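Local coordinates for protein putative angiotensinogen (Lampetra fluviatilis, PDB 5INW) that binds heparin, which promotes its inhibition of thrombin, and is a member of the serpin family of protease inhibitors, present here with its reactive loop cleaved, at residues A[83-88]-A[112-117]; A[93-98]-A[365-370]; A[217-222]-A[229-234]; A[306-311]-A[397-402]; A[324-327]-A[333-336]. The protein carries 1 engineered substitution. All blocks are in the same frame, centred on the assembly; numbering follows the deposited sequence.

Contact 1. Residues A[83-88]-A[112-117]; sequences SAVNGL and SIASAL
The methyl of Ala-114 points at helix 77-96 and is met there by two branched side chains one helical turn apart. Val-85 CG2 approaches to 4.2 Å from Ala-114 CB, and Leu-88 CD2 to 4.0 Å from the same Ala-114 CB. Seen from that methyl the two partners lie at about a right angle, which follows from the 5.9 Å between Val-85 CG2 and Leu-88 CD2. In Val-85 the CG1 branch is anti to the backbone N (chi1 166°), which turns CG2 to the N side and onto the alanine. In Leu-88 chi1 (-177°) swings CG toward helix 110-122, and chi2 near 82° sets CD2 as the leading methyl. Because the 112-117 side offers only a methyl here, the backbones come close: Val-85 CA is 6.7 Å from Ala-114 CA. No hydrogen bond joins the segments, and all three touching residues are buried. Phe-154 of helix 150-161 packs against both Val-85 and Ala-114, while Ser-112 OG on the other flank of its helix is hydrogen-bonded to Asn-244 and to Thr-412. These last two residues lie on adjacent strands of the large sheet, 238-251 and 405-417, so the contact belongs to the helical layer behind the main sheet of the serpin fold.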
# COMPACT_ATOMS: atom_id res chain seq x y z
N SER A 83 -13.51 -0.51 -1.91
CA SER A 83 -13.78 0.65 -0.99
C SER A 83 -13.64 0.29 0.47
O SER A 83 -13.36 1.17 1.25
CB SER A 83 -15.17 1.23 -1.21
OG SER A 83 -16.08 0.17 -1.33
N ALA A 84 -13.85 -0.98 0.81
CA ALA A 84 -13.56 -1.49 2.13
C ALA A 84 -12.10 -1.39 2.39
O ALA A 84 -11.69 -0.95 3.45
CB ALA A 84 -14.00 -2.94 2.29
N VAL A 85 -11.32 -1.84 1.41
CA VAL A 85 -9.86 -1.86 1.49
C VAL A 85 -9.38 -0.44 1.50
O VAL A 85 -8.51 -0.11 2.27
CB VAL A 85 -9.23 -2.67 0.34
CG1 VAL A 85 -7.75 -2.44 0.22
CG2 VAL A 85 -9.47 -4.15 0.57
N ASN A 86 -9.95 0.40 0.65
CA ASN A 86 -9.62 1.81 0.69
C ASN A 86 -9.96 2.40 2.03
O ASN A 86 -9.16 3.14 2.60
CB ASN A 86 -10.35 2.58 -0.40
CG ASN A 86 -9.86 2.22 -1.76
OD1 ASN A 86 -8.85 1.50 -1.94
ND2 ASN A 86 -10.56 2.68 -2.74
N GLY A 87 -11.14 2.04 2.55
CA GLY A 87 -11.57 2.46 3.87
C GLY A 87 -10.55 2.16 4.94
O GLY A 87 -10.18 3.03 5.69
N LEU A 88 -10.09 0.90 4.97
CA LEU A 88 -8.97 0.48 5.81
C LEU A 88 -7.73 1.36 5.59
O LEU A 88 -7.11 1.77 6.54
CB LEU A 88 -8.58 -0.97 5.48
CG LEU A 88 -7.46 -1.58 6.31
CD1 LEU A 88 -8.07 -2.08 7.61
CD2 LEU A 88 -6.77 -2.72 5.61
N SER A 112 -1.68 -4.65 0.23
CA SER A 112 -0.66 -5.50 0.81
C SER A 112 -1.02 -5.78 2.26
O SER A 112 -0.98 -6.93 2.70
CB SER A 112 0.72 -4.86 0.76
OG SER A 112 1.72 -5.77 1.22
N ILE A 113 -1.38 -4.72 2.97
CA ILE A 113 -1.69 -4.88 4.35
C ILE A 113 -2.99 -5.68 4.55
O ILE A 113 -3.08 -6.52 5.45
CB ILE A 113 -1.75 -3.53 5.08
CG1 ILE A 113 -0.38 -2.86 5.02
CG2 ILE A 113 -2.10 -3.74 6.57
CD1 ILE A 113 -0.36 -1.42 5.54
N ALA A 114 -3.98 -5.44 3.70
CA ALA A 114 -5.25 -6.20 3.78
C ALA A 114 -5.05 -7.69 3.47
O ALA A 114 -5.72 -8.55 4.07
CB ALA A 114 -6.30 -5.62 2.86
N SER A 115 -4.14 -7.99 2.54
CA SER A 115 -3.86 -9.35 2.22
C SER A 115 -3.21 -10.07 3.37
O SER A 115 -3.58 -11.21 3.67
CB SER A 115 -2.95 -9.45 1.03
OG SER A 115 -3.61 -8.90 -0.05
N ALA A 116 -2.24 -9.43 4.00
CA ALA A 116 -1.57 -10.08 5.10
C ALA A 116 -2.56 -10.31 6.24
O ALA A 116 -2.59 -11.39 6.83
CB ALA A 116 -0.35 -9.29 5.54
N LEU A 117 -3.41 -9.33 6.52
CA LEU A 117 -4.42 -9.47 7.59
C LEU A 117 -5.56 -10.43 7.25
O LEU A 117 -6.19 -10.98 8.15
CB LEU A 117 -5.02 -8.12 7.91
CG LEU A 117 -4.06 -7.04 8.40
CD1 LEU A 117 -4.84 -5.75 8.48
CD2 LEU A 117 -3.46 -7.38 9.75

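Contact 2. Residues A[93-98]-A[365-370]; sequences YKQVLG and SAMGMS
Gln-95 and Ala-366 are the closest backbone pair, their CA atoms 7.6 Å apart, where the last turn of helix 77-96 faces the end of helix 361-369. That second helix is closed by a Schellman motif: Gly-368, at phi 115°, is its C-prime residue, and Gly-368 N bonds to Ser-365 O at 3.1 Å. Across the gap, Gln-95 does the work on its side. Its chain bends at chi2 (-56°), which lays the amide against the methyl of Ala-366, with Gln-95 CD 3.7 Å from Ala-366 CB. Lower down, Gln-95 CG lies 3.8 Å from Met-367 CG, and these two side chains run past one another in opposite directions. No hydrogen bond crosses, so the contact rests on aliphatic carbons and on an amide set over a methyl. With an alanine here, CG and the amide are gone, and the methyl of Ala-366 would probably lose its partner on helix 77-96. Gln-95 also touches Tyr-363, one turn earlier on helix 361-369. Met-367 reaches back along helix 77-96 to Leu-88, Arg-91 and Leu-92, whereas Met-369 packs on Leu-132 and Ala-135 of helix 126-136, placing the helix end between two helical neighbours.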
# COMPACT_ATOMS: atom_id res chain seq x y z
N TYR A 93 -4.19 5.78 7.19
CA TYR A 93 -3.51 7.02 6.87
C TYR A 93 -3.63 7.97 8.03
O TYR A 93 -2.65 8.59 8.43
CB TYR A 93 -4.14 7.67 5.64
CG TYR A 93 -3.33 8.77 4.96
CD1 TYR A 93 -3.35 10.08 5.42
CD2 TYR A 93 -2.59 8.51 3.80
CE1 TYR A 93 -2.63 11.07 4.79
CE2 TYR A 93 -1.92 9.51 3.13
CZ TYR A 93 -1.92 10.79 3.63
OH TYR A 93 -1.19 11.79 2.99
N LYS A 94 -4.85 8.08 8.54
CA LYS A 94 -5.17 8.97 9.61
C LYS A 94 -4.45 8.69 10.89
O LYS A 94 -4.13 9.61 11.60
CB LYS A 94 -6.65 8.92 9.88
CG LYS A 94 -7.42 9.70 8.83
CD LYS A 94 -8.88 9.26 8.79
CE LYS A 94 -9.75 10.27 8.05
NZ LYS A 94 -9.07 10.82 6.83
N GLN A 95 -4.20 7.43 11.20
CA GLN A 95 -3.33 7.07 12.31
C GLN A 95 -1.85 7.43 12.05
O GLN A 95 -1.20 7.95 12.93
CB GLN A 95 -3.42 5.57 12.61
CG GLN A 95 -4.79 5.02 13.00
CD GLN A 95 -5.43 5.71 14.19
OE1 GLN A 95 -6.58 6.11 14.10
NE2 GLN A 95 -4.69 5.89 15.28
N VAL A 96 -1.33 7.16 10.84
CA VAL A 96 0.06 7.56 10.50
C VAL A 96 0.35 9.04 10.77
O VAL A 96 1.46 9.37 11.17
CB VAL A 96 0.45 7.19 9.03
CG1 VAL A 96 1.87 7.72 8.68
CG2 VAL A 96 0.43 5.67 8.84
N LEU A 97 -0.62 9.92 10.49
CA LEU A 97 -0.55 11.39 10.73
C LEU A 97 -0.28 11.78 12.16
O LEU A 97 0.30 12.84 12.42
CB LEU A 97 -1.87 12.08 10.37
CG LEU A 97 -2.26 12.12 8.90
CD1 LEU A 97 -3.66 12.68 8.72
CD2 LEU A 97 -1.25 12.91 8.07
N GLY A 98 -0.74 10.95 13.10
CA GLY A 98 -0.46 11.14 14.52
C GLY A 98 1.02 11.09 14.89
O GLY A 98 1.40 11.58 15.94
N SER A 365 -3.81 -1.33 16.30
CA SER A 365 -4.42 -1.31 17.61
C SER A 365 -5.45 -0.19 17.76
O SER A 365 -6.58 -0.43 18.17
CB SER A 365 -3.35 -1.22 18.69
OG SER A 365 -2.57 -2.41 18.72
N ALA A 366 -5.09 1.04 17.41
CA ALA A 366 -6.07 2.14 17.46
C ALA A 366 -7.29 1.88 16.57
O ALA A 366 -8.43 2.22 16.93
CB ALA A 366 -5.43 3.46 17.11
N MET A 367 -7.07 1.27 15.40
CA MET A 367 -8.17 1.00 14.48
C MET A 367 -9.08 -0.14 14.93
O MET A 367 -10.07 -0.43 14.27
CB MET A 367 -7.62 0.71 13.09
CG MET A 367 -6.91 1.91 12.48
SD MET A 367 -5.83 1.39 11.17
CE MET A 367 -7.02 0.67 10.03
N GLY A 368 -8.74 -0.79 16.03
CA GLY A 368 -9.62 -1.78 16.67
C GLY A 368 -9.17 -3.24 16.71
O GLY A 368 -9.93 -4.06 17.21
N MET A 369 -7.94 -3.52 16.24
CA MET A 369 -7.44 -4.87 16.04
C MET A 369 -6.36 -5.18 17.05
O MET A 369 -5.43 -5.97 16.81
CB MET A 369 -6.85 -5.01 14.65
CG MET A 369 -7.91 -5.11 13.59
SD MET A 369 -7.19 -4.86 11.97
CE MET A 369 -7.15 -3.05 11.96
N SER A 370 -6.54 -4.60 18.22
CA SER A 370 -5.61 -4.77 19.30
C SER A 370 -5.52 -6.22 19.82
O SER A 370 -4.50 -6.62 20.39
CB SER A 370 -6.08 -3.86 20.45
OG SER A 370 -5.11 -3.84 21.47

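Contact 3. Residues A[217-222]-A[229-234]; sequences AYIEKV and DVISDV
Ile-219 overlaps both Val-230 and Ile-231, spreading its two arms over consecutive residues of the chain that returns from its own helix. This is the serpin motif in which a helix lying over the main sheet, here 208-221 (helix F of the family), is followed by a loop that runs back beside it to the next strand, here 238-251. The torsions explain how one side chain serves two partners. Ile-219 places CG1 anti to its carbonyl carbon (chi1 -71°) and CG2 anti to its backbone N, which points CG2 at Val-230 and carries CD1 on to Ile-231. The short branch meets its valine with Ile-219 CG2 3.9 Å from Val-230 CG2; the long one passes nearby, Ile-219 CD1 being 4.1 Å from Val-230 CB. Each loop side chain crosses the isoleucine at roughly a right angle. The CA atoms of Ile-219 and Val-230 stand 7.7 Å apart, and no hydrogen bond joins the two segments directly. One turn earlier in the helix, however, Asn-216 ND2 bonds to Ile-231 O and ties down the loop. Beneath lies the sheet: Ile-219 rests on Phe-177 of strand 168-179, and Val-230 on Glu-411 and Val-413 of strand 405-417. The CB bond of Ile-231 does not aim at the helix, yet its terminal methyl does come close, bringing Ile-231 CD1 to 3.7 Å from Ile-219 CD1.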
# COMPACT_ATOMS: atom_id res chain seq x y z
N ALA A 217 15.30 -16.34 -0.14
CA ALA A 217 15.56 -17.02 -1.42
C ALA A 217 14.25 -17.50 -2.05
O ALA A 217 14.08 -17.38 -3.25
CB ALA A 217 16.50 -18.20 -1.20
N TYR A 218 13.32 -18.04 -1.25
CA TYR A 218 12.01 -18.43 -1.78
C TYR A 218 11.23 -17.26 -2.31
O TYR A 218 10.60 -17.35 -3.35
CB TYR A 218 11.16 -19.13 -0.72
CG TYR A 218 9.87 -19.73 -1.30
CD1 TYR A 218 9.83 -21.06 -1.77
CD2 TYR A 218 8.70 -18.98 -1.35
CE1 TYR A 218 8.65 -21.61 -2.26
CE2 TYR A 218 7.54 -19.53 -1.85
CZ TYR A 218 7.52 -20.82 -2.31
OH TYR A 218 6.35 -21.32 -2.80
N ILE A 219 11.25 -16.15 -1.57
CA ILE A 219 10.50 -14.98 -1.96
C ILE A 219 11.04 -14.45 -3.28
O ILE A 219 10.27 -14.13 -4.20
CB ILE A 219 10.50 -13.92 -0.86
CG1 ILE A 219 9.65 -14.41 0.28
CG2 ILE A 219 9.95 -12.60 -1.35
CD1 ILE A 219 9.87 -13.65 1.55
N GLU A 220 12.36 -14.38 -3.36
CA GLU A 220 13.03 -13.88 -4.55
C GLU A 220 12.75 -14.76 -5.77
O GLU A 220 12.52 -14.23 -6.84
CB GLU A 220 14.53 -13.80 -4.30
CG GLU A 220 15.26 -12.99 -5.34
CD GLU A 220 16.74 -12.86 -5.05
OE1 GLU A 220 17.08 -12.41 -3.93
OE2 GLU A 220 17.55 -13.21 -5.95
N LYS A 221 12.80 -16.07 -5.60
CA LYS A 221 12.50 -17.02 -6.67
C LYS A 221 11.14 -16.71 -7.27
O LYS A 221 11.01 -16.52 -8.47
CB LYS A 221 12.58 -18.50 -6.15
CG LYS A 221 14.00 -19.06 -6.08
CD LYS A 221 14.00 -20.35 -5.28
CE LYS A 221 15.37 -21.01 -5.24
NZ LYS A 221 15.27 -22.50 -5.17
N VAL A 222 10.17 -16.54 -6.42
CA VAL A 222 8.79 -16.32 -6.85
C VAL A 222 8.42 -14.87 -7.31
O VAL A 222 7.28 -14.58 -7.59
CB VAL A 222 7.85 -16.81 -5.72
CG1 VAL A 222 6.40 -16.69 -6.11
CG2 VAL A 222 8.13 -18.29 -5.40
N ASP A 229 15.81 -9.99 0.35
CA ASP A 229 15.85 -9.40 1.73
C ASP A 229 14.53 -8.84 2.39
O ASP A 229 14.58 -7.97 3.25
CB ASP A 229 16.98 -8.35 1.84
CG ASP A 229 16.68 -7.08 1.04
OD1 ASP A 229 15.50 -6.66 0.91
OD2 ASP A 229 17.65 -6.46 0.55
N VAL A 230 13.37 -9.39 2.04
CA VAL A 230 12.12 -9.01 2.64
C VAL A 230 12.17 -9.35 4.14
O VAL A 230 11.53 -8.68 4.94
CB VAL A 230 10.93 -9.74 1.98
CG1 VAL A 230 9.60 -9.50 2.72
CG2 VAL A 230 10.78 -9.31 0.54
N ILE A 231 12.86 -10.41 4.51
CA ILE A 231 13.00 -10.75 5.93
C ILE A 231 14.43 -10.49 6.40
O ILE A 231 15.40 -10.88 5.72
CB ILE A 231 12.57 -12.20 6.19
CG1 ILE A 231 11.06 -12.32 6.00
CG2 ILE A 231 12.95 -12.61 7.59
CD1 ILE A 231 10.72 -13.50 5.16
N SER A 232 14.54 -9.83 7.56
CA SER A 232 15.83 -9.51 8.20
C SER A 232 16.18 -10.45 9.35
O SER A 232 17.34 -10.81 9.50
CB SER A 232 15.82 -8.08 8.73
OG SER A 232 14.65 -7.83 9.50
N ASP A 233 15.18 -10.87 10.12
CA ASP A 233 15.39 -11.55 11.40
C ASP A 233 14.19 -12.46 11.64
O ASP A 233 13.09 -12.18 11.17
CB ASP A 233 15.52 -10.47 12.51
CG ASP A 233 16.41 -10.87 13.71
OD1 ASP A 233 16.54 -12.07 14.04
OD2 ASP A 233 16.93 -9.95 14.38
N VAL A 234 14.41 -13.53 12.39
CA VAL A 234 13.35 -14.45 12.79
C VAL A 234 13.71 -15.12 14.11
O VAL A 234 14.79 -15.70 14.25
CB VAL A 234 13.06 -15.49 11.69
CG1 VAL A 234 14.19 -16.51 11.55
CG2 VAL A 234 11.74 -16.19 11.94

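Contact 4. Residues A[306-311]-A[397-402]; sequences ASMLVI and SVLHVN
Apolar contact is the whole of the direct interaction, and the methyl of Met-308 makes it. Met-308 CE lies 4.1 Å from Val-401 CG2 and, more loosely, 4.4 Å from Leu-399 CD1, so one carbon is set against two side chains from the same face of strand 389-401. The methionine is extended through its first two torsions (chi1 -177°) and bends only at chi3 (-81°), which sends CE out to the valine. Such reach is needed, since Met-308 CA and Val-401 CA, the nearest backbone pair, are 10.7 Å apart: a distance between packed sheets, not between paired strands. Thr-406, on the adjoining strand 405-417, touches all three of these side chains.

Backbone hydrogen bonds stay within each sheet. Met-308 bonds to Leu-300 on one flank of its strand, and on the other residues 306-311 pair antiparallel with a strand of the separate C-terminal peptide chain. Leu-399 bonds to Ile-354 in the main sheet.

With all three touching residues buried and no polar group exchanged between the segments, the chemistry implies that the two sheets of the serpin body are held together here by hydrophobic burial, without directional bonds.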
# COMPACT_ATOMS: atom_id res chain seq x y z
N ALA A 306 -4.92 2.63 -14.93
CA ALA A 306 -4.47 3.14 -13.65
C ALA A 306 -3.96 4.56 -13.80
O ALA A 306 -3.53 4.94 -14.87
CB ALA A 306 -3.38 2.27 -13.10
N SER A 307 -4.01 5.33 -12.72
CA SER A 307 -3.45 6.65 -12.72
C SER A 307 -3.05 7.09 -11.32
O SER A 307 -3.44 6.46 -10.36
CB SER A 307 -4.38 7.65 -13.45
OG SER A 307 -5.61 7.74 -12.82
N MET A 308 -2.20 8.11 -11.26
CA MET A 308 -1.84 8.74 -10.02
C MET A 308 -2.61 10.04 -9.90
O MET A 308 -2.54 10.88 -10.77
CB MET A 308 -0.35 9.03 -9.95
CG MET A 308 0.11 9.64 -8.62
SD MET A 308 1.85 10.17 -8.64
CE MET A 308 2.68 8.62 -8.36
N LEU A 309 -3.31 10.17 -8.80
CA LEU A 309 -3.90 11.42 -8.37
C LEU A 309 -2.90 12.16 -7.55
O LEU A 309 -2.38 11.57 -6.59
CB LEU A 309 -5.09 11.17 -7.44
CG LEU A 309 -6.49 11.26 -8.02
CD1 LEU A 309 -7.41 11.65 -6.88
CD2 LEU A 309 -6.62 12.24 -9.19
N VAL A 310 -2.65 13.45 -7.89
CA VAL A 310 -1.75 14.31 -7.09
C VAL A 310 -2.52 15.51 -6.55
O VAL A 310 -3.08 16.27 -7.31
CB VAL A 310 -0.49 14.75 -7.85
CG1 VAL A 310 0.32 15.75 -7.04
CG2 VAL A 310 0.37 13.54 -8.17
N ILE A 311 -2.52 15.65 -5.23
CA ILE A 311 -3.21 16.74 -4.54
C ILE A 311 -2.19 17.64 -3.84
O ILE A 311 -1.50 17.19 -2.92
CB ILE A 311 -4.24 16.21 -3.52
CG1 ILE A 311 -5.21 15.23 -4.19
CG2 ILE A 311 -5.02 17.35 -2.90
CD1 ILE A 311 -4.84 13.80 -3.91
N SER A 397 7.65 0.21 2.05
CA SER A 397 7.24 0.57 0.67
C SER A 397 8.18 1.54 -0.01
O SER A 397 8.84 2.28 0.65
CB SER A 397 5.84 1.15 0.69
OG SER A 397 5.86 2.29 1.53
N VAL A 398 8.23 1.52 -1.34
CA VAL A 398 9.09 2.40 -2.11
C VAL A 398 8.35 3.03 -3.30
O VAL A 398 7.57 2.36 -3.95
CB VAL A 398 10.30 1.67 -2.67
CG1 VAL A 398 11.30 2.68 -3.29
CG2 VAL A 398 10.98 0.86 -1.60
N LEU A 399 8.61 4.32 -3.57
CA LEU A 399 7.98 5.05 -4.67
C LEU A 399 9.08 5.68 -5.50
O LEU A 399 9.89 6.38 -4.96
CB LEU A 399 6.99 6.11 -4.16
CG LEU A 399 6.33 6.95 -5.27
CD1 LEU A 399 5.59 6.07 -6.27
CD2 LEU A 399 5.41 8.01 -4.68
N HIS A 400 9.09 5.40 -6.79
CA HIS A 400 10.08 5.92 -7.69
C HIS A 400 9.29 6.54 -8.83
O HIS A 400 8.57 5.87 -9.51
CB HIS A 400 11.02 4.79 -8.16
CG HIS A 400 12.21 5.24 -8.97
ND1 HIS A 400 12.88 4.39 -9.84
CD2 HIS A 400 12.83 6.44 -9.06
CE1 HIS A 400 13.87 5.05 -10.42
NE2 HIS A 400 13.87 6.29 -9.96
N VAL A 401 9.38 7.84 -8.97
CA VAL A 401 8.81 8.55 -10.10
C VAL A 401 9.96 9.05 -11.01
O VAL A 401 10.96 9.61 -10.52
CB VAL A 401 7.92 9.72 -9.61
CG1 VAL A 401 7.40 10.53 -10.79
CG2 VAL A 401 6.77 9.18 -8.76
N ASN A 402 9.80 8.85 -12.31
CA ASN A 402 10.74 9.35 -13.27
C ASN A 402 10.05 9.69 -14.58
O ASN A 402 8.84 9.63 -14.65
CB ASN A 402 11.94 8.40 -13.39
CG ASN A 402 11.63 7.11 -14.08
OD1 ASN A 402 10.52 6.85 -14.60
ND2 ASN A 402 12.65 6.26 -14.13

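Contact 5. Residues A[324-327]-A[333-336]; sequences ESVS and EWLS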
# COMPACT_ATOMS: atom_id res chain seq x y z
N GLU A 324 -6.83 15.23 6.55
CA GLU A 324 -8.00 14.88 7.37
C GLU A 324 -9.20 14.39 6.58
O GLU A 324 -9.91 13.51 7.03
CB GLU A 324 -8.46 16.07 8.23
CG GLU A 324 -7.83 16.09 9.60
CD GLU A 324 -8.16 14.83 10.35
OE1 GLU A 324 -9.37 14.53 10.48
OE2 GLU A 324 -7.19 14.13 10.78
N SER A 325 -9.45 14.96 5.40
CA SER A 325 -10.66 14.63 4.63
C SER A 325 -10.58 13.32 3.85
O SER A 325 -11.63 12.86 3.36
CB SER A 325 -10.96 15.75 3.64
OG SER A 325 -9.97 15.78 2.64
N VAL A 326 -9.37 12.73 3.71
CA VAL A 326 -9.21 11.54 2.86
C VAL A 326 -10.15 10.44 3.31
O VAL A 326 -10.21 10.08 4.45
CB VAL A 326 -7.78 11.00 2.70
CG1 VAL A 326 -6.92 12.01 1.96
CG2 VAL A 326 -7.16 10.57 4.03
N SER A 327 -10.90 9.93 2.36
CA SER A 327 -11.89 8.94 2.60
C SER A 327 -12.30 8.46 1.23
O SER A 327 -11.93 9.05 0.17
CB SER A 327 -13.11 9.52 3.30
OG SER A 327 -13.88 10.30 2.39
N GLU A 333 -15.47 12.21 -4.64
CA GLU A 333 -15.56 13.66 -4.81
C GLU A 333 -14.53 14.16 -5.80
O GLU A 333 -14.89 14.63 -6.88
CB GLU A 333 -15.42 14.42 -3.46
CG GLU A 333 -16.74 14.83 -2.79
CD GLU A 333 -17.44 16.00 -3.48
OE1 GLU A 333 -16.77 17.00 -3.86
OE2 GLU A 333 -18.67 15.91 -3.65
N TRP A 334 -13.25 14.02 -5.45
CA TRP A 334 -12.14 14.44 -6.32
C TRP A 334 -12.20 13.92 -7.75
O TRP A 334 -11.78 14.62 -8.66
CB TRP A 334 -10.80 14.02 -5.73
CG TRP A 334 -10.33 14.88 -4.61
CD1 TRP A 334 -10.58 16.21 -4.45
CD2 TRP A 334 -9.46 14.50 -3.53
NE1 TRP A 334 -9.96 16.66 -3.32
CE2 TRP A 334 -9.26 15.64 -2.74
CE3 TRP A 334 -8.84 13.31 -3.16
CZ2 TRP A 334 -8.48 15.63 -1.58
CZ3 TRP A 334 -8.05 13.30 -1.99
CH2 TRP A 334 -7.88 14.45 -1.23
N LEU A 335 -12.73 12.70 -7.93
CA LEU A 335 -12.87 12.07 -9.25
C LEU A 335 -14.05 12.60 -10.07
O LEU A 335 -13.98 12.63 -11.29
CB LEU A 335 -13.04 10.57 -9.11
CG LEU A 335 -11.79 9.85 -8.65
CD1 LEU A 335 -12.17 8.50 -8.08
CD2 LEU A 335 -10.80 9.72 -9.80
N SER A 336 -15.13 12.94 -9.39
CA SER A 336 -16.24 13.65 -10.00
C SER A 336 -15.85 15.09 -10.38
O SER A 336 -16.25 15.55 -11.46
CB SER A 336 -17.46 13.66 -9.09
OG SER A 336 -18.27 14.79 -9.33
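A hydrophobic contact between Val-326 and Trp-334 links the turn that follows helix 319-325 to the next helix, 328-337; the two helices correspond to the G and H helices beside the smaller sheet of the serpin fold. The far end of the indole makes it: Trp-334 CH2 is 4.1 Å from Val-326 CG1, while the CA atoms of the two residues stand 10.1 Å apart. In Trp-334 a chi1 of -78° turns the ring toward the turn, and the length of the indole spans most of the gap. The two side chains meet at a slant. Ser-325 adds a marginal approach, with OG 4.5 Å from Trp-334 CZ2, but its hydroxyl is hydrogen-bonded to Val-322 O within its own helix. Between the helices the chain turns at Ser-327, an N-cap residue whose OG bonds to Gln-330 N. At the indole nitrogen, Trp-334 NE1 bonds to Asp-290 OD1, and Leu-293 packs on both Ser-325 and Trp-334. Val-326 itself rests on Phe-90 and Tyr-93 of helix 77-96. The tryptophan therefore has two separate roles: its nitrogen is fixed by a directional bond to the aspartate, and its carbon end packs against the valine, an apolar contact with no directional bond.

Overall arrangement
From the N terminus, contact 1 closes first, joining helix 77-96 to helix 110-122. Contact 2 starts on the same helix and reaches helix 361-369, crossing contact 1; the two touch through Leu-88 O and Met-367 CE. Contact 3, a local closure fastening the loop after helix 208-221 back to that helix, falls within the span of contact 2 and touches none of the others. Contact 4 crosses contact 2 and encloses contact 5. Contact 5 touches contact 4 where Trp-334 packs on Ile-311, and contact 2 where Lys-94 NZ probably bonds to the carbonyls of Glu-324 and Val-326. Contacts 1, 2, 5 and 4 thus form a touching series from helix 77-96 to the two sheets.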